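Long-range contacts in deseasin MCP-01 (PDB 3VV3), which breaks down collagen as a serine protease of the subtilisin family, here in the form of its calcium-bound catalytic domain: residues D11-L15 and V123-N127; S41-V45 and A62-V66. All blocks are in the same frame, centred on the assembly; numbering follows the deposited sequence.

Contact 1. Residues D11-L15 and V123-N127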
ATOM      1  N   ASP A  11       8.891 -12.241 -15.259  1.00 11.69           N
ATOM      2  CA  ASP A  11       8.516 -10.982 -14.617  1.00 10.75           C
ATOM      3  C   ASP A  11       9.105 -10.870 -13.212  1.00 10.63           C
ATOM      4  O   ASP A  11       9.071  -9.800 -12.598  1.00  8.32           O
ATOM      5  CB  ASP A  11       6.991 -10.844 -14.554  1.00 11.69           C
ATOM      6  CG  ASP A  11       6.368 -10.665 -15.921  1.00 18.32           C
ATOM      7  OD1 ASP A  11       6.977  -9.971 -16.752  1.00 22.43           O
ATOM      8  OD2 ASP A  11       5.281 -11.220 -16.164  1.00 21.02           O
ATOM      9  N   LEU A  12       9.635 -11.983 -12.708  1.00  9.63           N
ATOM     10  CA  LEU A  12      10.187 -12.042 -11.353  1.00  7.65           C
ATOM     11  C   LEU A  12      11.656 -11.621 -11.304  1.00  6.83           C
ATOM     12  O   LEU A  12      12.548 -12.440 -11.076  1.00  8.68           O
ATOM     13  CB  LEU A  12      10.012 -13.457 -10.776  1.00  7.63           C
ATOM     14  CG  LEU A  12       8.551 -13.915 -10.737  1.00  7.54           C
ATOM     15  CD1 LEU A  12       8.440 -15.380 -10.289  1.00  5.35           C
ATOM     16  CD2 LEU A  12       7.695 -12.999  -9.839  1.00  7.52           C
ATOM     17  N   TRP A  13      11.916 -10.333 -11.501  1.00  7.66           N
ATOM     18  CA  TRP A  13      13.296  -9.871 -11.581  1.00  7.88           C
ATOM     19  C   TRP A  13      14.056 -10.119 -10.267  1.00  6.85           C
ATOM     20  O   TRP A  13      15.260 -10.375 -10.267  1.00  8.36           O
ATOM     21  CB  TRP A  13      13.338  -8.385 -11.965  1.00  7.21           C
ATOM     22  CG  TRP A  13      12.832  -7.489 -10.871  1.00  7.72           C
ATOM     23  CD1 TRP A  13      11.571  -6.980 -10.732  1.00  7.50           C
ATOM     24  CD2 TRP A  13      13.583  -7.019  -9.755  1.00  9.39           C
ATOM     25  NE1 TRP A  13      11.499  -6.210  -9.594  1.00  6.12           N
ATOM     26  CE2 TRP A  13      12.723  -6.216  -8.978  1.00  7.00           C
ATOM     27  CE3 TRP A  13      14.907  -7.190  -9.340  1.00  6.28           C
ATOM     28  CZ2 TRP A  13      13.143  -5.594  -7.802  1.00  6.56           C
ATOM     29  CZ3 TRP A  13      15.324  -6.571  -8.179  1.00  7.79           C
ATOM     30  CH2 TRP A  13      14.443  -5.783  -7.419  1.00  8.58           C
ATOM     31  N   GLY A  14      13.345 -10.059  -9.144  1.00  7.00           N
ATOM     32  CA  GLY A  14      13.977 -10.256  -7.850  1.00  6.23           C
ATOM     33  C   GLY A  14      14.618 -11.625  -7.712  1.00  6.21           C
ATOM     34  O   GLY A  14      15.613 -11.788  -7.007  1.00  8.07           O
ATOM     35  N   LEU A  15      14.036 -12.615  -8.379  1.00  5.53           N
ATOM     36  CA  LEU A  15      14.567 -13.977  -8.331  1.00  7.62           C
ATOM     37  C   LEU A  15      15.653 -14.155  -9.389  1.00  9.04           C
ATOM     38  O   LEU A  15      16.694 -14.795  -9.154  1.00  6.90           O
ATOM     39  CB  LEU A  15      13.451 -15.005  -8.555  1.00  6.90           C
ATOM     40  CG  LEU A  15      12.250 -14.970  -7.599  1.00  5.15           C
ATOM     41  CD1 LEU A  15      11.289 -16.112  -7.913  1.00  8.77           C
ATOM     42  CD2 LEU A  15      12.723 -15.051  -6.149  1.00  6.98           C
ATOM     43  N   VAL A 123       3.378 -17.859 -10.903  1.00  9.63           N
ATOM     44  CA  VAL A 123       4.717 -17.450 -10.511  1.00  7.72           C
ATOM     45  C   VAL A 123       5.432 -18.578  -9.761  1.00 10.30           C
ATOM     46  O   VAL A 123       5.095 -19.747  -9.921  1.00  8.12           O
ATOM     47  CB  VAL A 123       4.661 -16.163  -9.649  1.00 10.06           C
ATOM     48  CG1 VAL A 123       4.254 -14.973 -10.523  1.00  9.59           C
ATOM     49  CG2 VAL A 123       3.653 -16.320  -8.518  1.00  7.97           C
ATOM     50  N   VAL A 124       6.427 -18.227  -8.962  1.00  8.71           N
ATOM     51  CA  VAL A 124       7.124 -19.187  -8.115  1.00 10.60           C
ATOM     52  C   VAL A 124       7.775 -18.408  -6.983  1.00  7.34           C
ATOM     53  O   VAL A 124       8.265 -17.296  -7.186  1.00 10.06           O
ATOM     54  CB  VAL A 124       8.194 -19.991  -8.905  1.00  8.83           C
ATOM     55  CG1 VAL A 124       9.152 -19.054  -9.652  1.00  7.70           C
ATOM     56  CG2 VAL A 124       8.979 -20.910  -7.987  1.00  9.88           C
ATOM     57  N   GLY A 125       7.759 -18.972  -5.783  1.00  9.52           N
ATOM     58  CA  GLY A 125       8.355 -18.297  -4.645  1.00  6.55           C
ATOM     59  C   GLY A 125       9.829 -18.615  -4.487  1.00  8.81           C
ATOM     60  O   GLY A 125      10.399 -19.391  -5.260  1.00  9.32           O
ATOM     61  N   VAL A 126      10.458 -18.023  -3.479  1.00  3.83           N
ATOM     62  CA  VAL A 126      11.842 -18.370  -3.179  1.00  5.66           C
ATOM     63  C   VAL A 126      11.923 -19.879  -2.924  1.00  7.85           C
ATOM     64  O   VAL A 126      12.918 -20.525  -3.267  1.00  8.08           O
ATOM     65  CB  VAL A 126      12.384 -17.608  -1.950  1.00  5.91           C
ATOM     66  CG1 VAL A 126      13.833 -18.007  -1.665  1.00  7.43           C
ATOM     67  CG2 VAL A 126      12.275 -16.094  -2.159  1.00  7.28           C
ATOM     68  N   ASN A 127      10.872 -20.423  -2.315  1.00  7.52           N
ATOM     69  CA  ASN A 127      10.694 -21.872  -2.194  1.00  7.42           C
ATOM     70  C   ASN A 127       9.705 -22.374  -3.230  1.00  9.00           C
ATOM     71  O   ASN A 127       8.638 -21.778  -3.407  1.00  7.78           O
ATOM     72  CB  ASN A 127      10.159 -22.247  -0.805  1.00  7.27           C
ATOM     73  CG  ASN A 127      11.063 -21.782   0.312  1.00  7.88           C
ATOM     74  OD1 ASN A 127      11.944 -22.512   0.759  1.00  8.24           O
ATOM     75  ND2 ASN A 127      10.859 -20.552   0.759  1.00  6.19           N
TER

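Contact 2. Residues S41-V45 and A62-V66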
ATOM      1  N   SER A  41      11.442 -27.446   1.240  1.00  7.72           N
ATOM      2  CA  SER A  41      10.707 -28.602   1.733  1.00 10.17           C
ATOM      3  C   SER A  41       9.381 -28.222   2.372  1.00  9.82           C
ATOM      4  O   SER A  41       9.314 -27.255   3.133  1.00  8.04           O
ATOM      5  CB  SER A  41      11.549 -29.365   2.748  1.00 12.08           C
ATOM      6  OG  SER A  41      10.798 -30.438   3.290  1.00 12.08           O
ATOM      7  N   ARG A  42       8.339 -29.002   2.083  1.00 10.93           N
ATOM      8  CA  ARG A  42       7.054 -28.846   2.761  1.00 11.24           C
ATOM      9  C   ARG A  42       7.215 -29.021   4.271  1.00  7.39           C
ATOM     10  O   ARG A  42       6.358 -28.603   5.042  1.00  8.67           O
ATOM     11  CB  ARG A  42       6.029 -29.859   2.233  1.00 16.76           C
ATOM     12  CG  ARG A  42       5.370 -29.483   0.912  1.00 24.05           C
ATOM     13  CD  ARG A  42       4.091 -28.694   1.141  1.00 25.57           C
ATOM     14  NE  ARG A  42       3.226 -29.306   2.151  1.00 35.71           N
ATOM     15  CZ  ARG A  42       2.017 -28.847   2.477  1.00 25.14           C
ATOM     16  NH1 ARG A  42       1.527 -27.783   1.859  1.00 21.84           N
ATOM     17  NH2 ARG A  42       1.294 -29.453   3.413  1.00 29.25           N
ATOM     18  N   ASP A  43       8.303 -29.655   4.695  1.00  7.30           N
ATOM     19  CA  ASP A  43       8.541 -29.847   6.124  1.00  7.18           C
ATOM     20  C   ASP A  43       8.962 -28.571   6.845  1.00  8.09           C
ATOM     21  O   ASP A  43       8.931 -28.517   8.077  1.00  9.29           O
ATOM     22  CB  ASP A  43       9.578 -30.935   6.367  1.00  7.98           C
ATOM     23  CG  ASP A  43       8.973 -32.321   6.327  1.00 10.79           C
ATOM     24  OD1 ASP A  43       7.728 -32.437   6.370  1.00 14.59           O
ATOM     25  OD2 ASP A  43       9.742 -33.291   6.274  1.00 14.47           O
ATOM     26  N   VAL A  44       9.354 -27.555   6.080  1.00  6.81           N
ATOM     27  CA  VAL A  44       9.678 -26.247   6.651  1.00  6.38           C
ATOM     28  C   VAL A  44       8.419 -25.390   6.671  1.00  8.32           C
ATOM     29  O   VAL A  44       7.766 -25.227   5.649  1.00  5.67           O
ATOM     30  CB  VAL A  44      10.777 -25.533   5.826  1.00  6.83           C
ATOM     31  CG1 VAL A  44      11.025 -24.118   6.360  1.00  5.82           C
ATOM     32  CG2 VAL A  44      12.067 -26.334   5.849  1.00  8.31           C
ATOM     33  N   VAL A  45       8.075 -24.848   7.835  1.00  5.69           N
ATOM     34  CA  VAL A  45       6.830 -24.112   7.973  1.00  4.76           C
ATOM     35  C   VAL A  45       7.123 -22.634   8.192  1.00  5.87           C
ATOM     36  O   VAL A  45       7.952 -22.277   9.017  1.00  5.78           O
ATOM     37  CB  VAL A  45       5.986 -24.664   9.141  1.00  4.52           C
ATOM     38  CG1 VAL A  45       4.630 -23.981   9.181  1.00  5.56           C
ATOM     39  CG2 VAL A  45       5.829 -26.176   8.998  1.00  5.13           C
ATOM     40  N   ALA A  62      -0.854 -26.096  -2.943  1.00  9.41           N
ATOM     41  CA  ALA A  62       0.054 -27.204  -2.678  1.00  9.40           C
ATOM     42  C   ALA A  62       1.011 -26.895  -1.528  1.00 13.33           C
ATOM     43  O   ALA A  62       1.567 -27.811  -0.910  1.00 10.45           O
ATOM     44  CB  ALA A  62       0.832 -27.563  -3.935  1.00 11.76           C
ATOM     45  N   ASN A  63       1.206 -25.606  -1.253  1.00  7.99           N
ATOM     46  CA  ASN A  63       2.117 -25.169  -0.195  1.00  8.70           C
ATOM     47  C   ASN A  63       1.396 -24.590   1.021  1.00  8.21           C
ATOM     48  O   ASN A  63       2.009 -23.921   1.859  1.00  9.35           O
ATOM     49  CB  ASN A  63       3.143 -24.161  -0.734  1.00  7.02           C
ATOM     50  CG  ASN A  63       4.199 -24.816  -1.604  1.00  7.89           C
ATOM     51  OD1 ASN A  63       4.398 -26.029  -1.544  1.00  8.68           O
ATOM     52  ND2 ASN A  63       4.886 -24.018  -2.417  1.00 10.24           N
ATOM     53  N   ALA A  64       0.095 -24.840   1.124  1.00  8.25           N
ATOM     54  CA  ALA A  64      -0.639 -24.434   2.317  1.00  6.49           C
ATOM     55  C   ALA A  64      -0.383 -25.416   3.459  1.00 11.00           C
ATOM     56  O   ALA A  64      -0.514 -26.631   3.292  1.00  8.99           O
ATOM     57  CB  ALA A  64      -2.125 -24.332   2.028  1.00  9.06           C
ATOM     58  N   TRP A  65      -0.013 -24.889   4.620  1.00  7.21           N
ATOM     59  CA  TRP A  65       0.167 -25.732   5.802  1.00  6.84           C
ATOM     60  C   TRP A  65      -1.145 -26.388   6.202  1.00  6.78           C
ATOM     61  O   TRP A  65      -2.214 -25.782   6.092  1.00  6.24           O
ATOM     62  CB  TRP A  65       0.689 -24.887   6.963  1.00  6.09           C
ATOM     63  CG  TRP A  65       0.831 -25.599   8.267  1.00  6.03           C
ATOM     64  CD1 TRP A  65       1.814 -26.474   8.625  1.00  8.95           C
ATOM     65  CD2 TRP A  65      -0.025 -25.467   9.406  1.00  5.41           C
ATOM     66  NE1 TRP A  65       1.622 -26.902   9.920  1.00  7.66           N
ATOM     67  CE2 TRP A  65       0.500 -26.297  10.423  1.00  8.45           C
ATOM     68  CE3 TRP A  65      -1.184 -24.724   9.666  1.00  5.78           C
ATOM     69  CZ2 TRP A  65      -0.093 -26.406  11.682  1.00  7.81           C
ATOM     70  CZ3 TRP A  65      -1.781 -24.834  10.919  1.00  8.21           C
ATOM     71  CH2 TRP A  65      -1.227 -25.661  11.917  1.00  7.80           C
ATOM     72  N   VAL A  66      -1.054 -27.633   6.673  1.00  6.28           N
ATOM     73  CA  VAL A  66      -2.191 -28.329   7.235  1.00  6.09           C
ATOM     74  C   VAL A  66      -1.863 -28.767   8.660  1.00  8.10           C
ATOM     75  O   VAL A  66      -0.844 -29.425   8.909  1.00  9.18           O
ATOM     76  CB  VAL A  66      -2.584 -29.553   6.385  1.00  8.19           C
ATOM     77  CG1 VAL A  66      -3.719 -30.316   7.057  1.00  9.31           C
ATOM     78  CG2 VAL A  66      -2.994 -29.103   4.992  1.00  8.68           C
TER

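Contact 1. Residues D11-L15 and V123-N127
V123 meets L12 at the start of the shared apolar patch. The CD1 methyl of L12 lies 3.9 Å from CB of V123, and CD2 of L12 comes to 4.0 Å from V123 CG1. The two side chains cross at about a right angle, and both methyls of the leucine rest against the valine. V124 carries the middle. Its CG1 sits between the backbone N and the carbonyl carbon (chi1 53°), which turns it to both leucines. V124 CG1 is 3.8 Å from L12 CD1 and 4.0 Å from L15 CD1. The V124 carbonyl takes part as well, with its O atom 3.3 Å from CD1 of L15. That is a close methyl contact with a polar atom. At G125 the chain runs on beside L15 without adding a side chain. V126 ends the patch: its CG2 sits 4.1 Å from L15 CD2, methyl against methyl.

Both leucines come from a compact N-terminal bend. L12 is the centre of an inverse gamma turn, and L15 N bonds back to L12 O. All the touching residues are buried. L12 and V123 also pack on L255 of strand 254-258, and L15 touches H275 of helix 269-284. Segment 123-127 lies in the loop between helix 105-114 and strand 131-136, with backbone bonds between G125 and A115 and between V126 and T112.

Contact 2. Residues S41-V45 and A62-V66
R42 reaches across to the backbone of 62-66 and sets its guanidinium among the carbonyls of A62 and A64. CG starts beside the backbone N, and the chain then bends at chi2 and chi3. These bends bring the head to the other segment, although the CB of R42 does not point there. NH1 does most of the gripping. It donates to A64 O at 2.7 Å, the stronger of its two bonds, with an N-H...O angle of 150°. The donor stands above the carbonyl plane of A64, 62° out of it. A second bond from NH1 to A62 O is short at 2.8 Å but weak, because it is strongly bent. NH2 adds another weak bond to A64 O. N63 CA and A64 N lie in plane at the guanidinium edge.

Lower on the arginine, R42 CD passes 3.8 Å from N63 OD1. The N63 amide plane is turned 30° from the guanidinium. This amide has its polar partners outside the pair: ND2 donates to G114 O and H128 O, and OD1 takes a weak bond from V130 N. With R42 cut back to an alanine, the A62 and A64 carbonyls are likely to lose these donors, and a gap would probably open beside N63.

R42 belongs to a type I beta turn from S41 to V44, which leads into strand 45-50 of the parallel subtilisin sheet. S41 OG accepts from D43 N, forming an ST turn.

V45 and W65 supply the apolar part. Both methyls of V45 face CD1 of W65, CG1 at 3.8 Å and CG2 at 4.0 Å, and the side chains meet at a slant. The indole also packs on Y155 and L159 of helix 146-161, and V45 touches S131 and V133 of strand 131-136.

In the fold
From the N terminus, 11-15 comes first, in the loop before helix 31-34. Past that helix, 41-45 leads into strand 45-50. The chain then returns at 62-66, where contact 2 closes a short loop with 16 residues between its segments. Helix 105-114 follows, and 123-127 closes contact 1 over 107 residues. Contact 2 is therefore nested inside the loop of contact 1. Their centres are 18 Å apart and they do not touch. Contact 1 ties the N-terminal region to the approach to strand 131-136. Contact 2 ties the entry of strand 45-50, neighbour of 131-136 in the parallel sheet, to the loop that follows it.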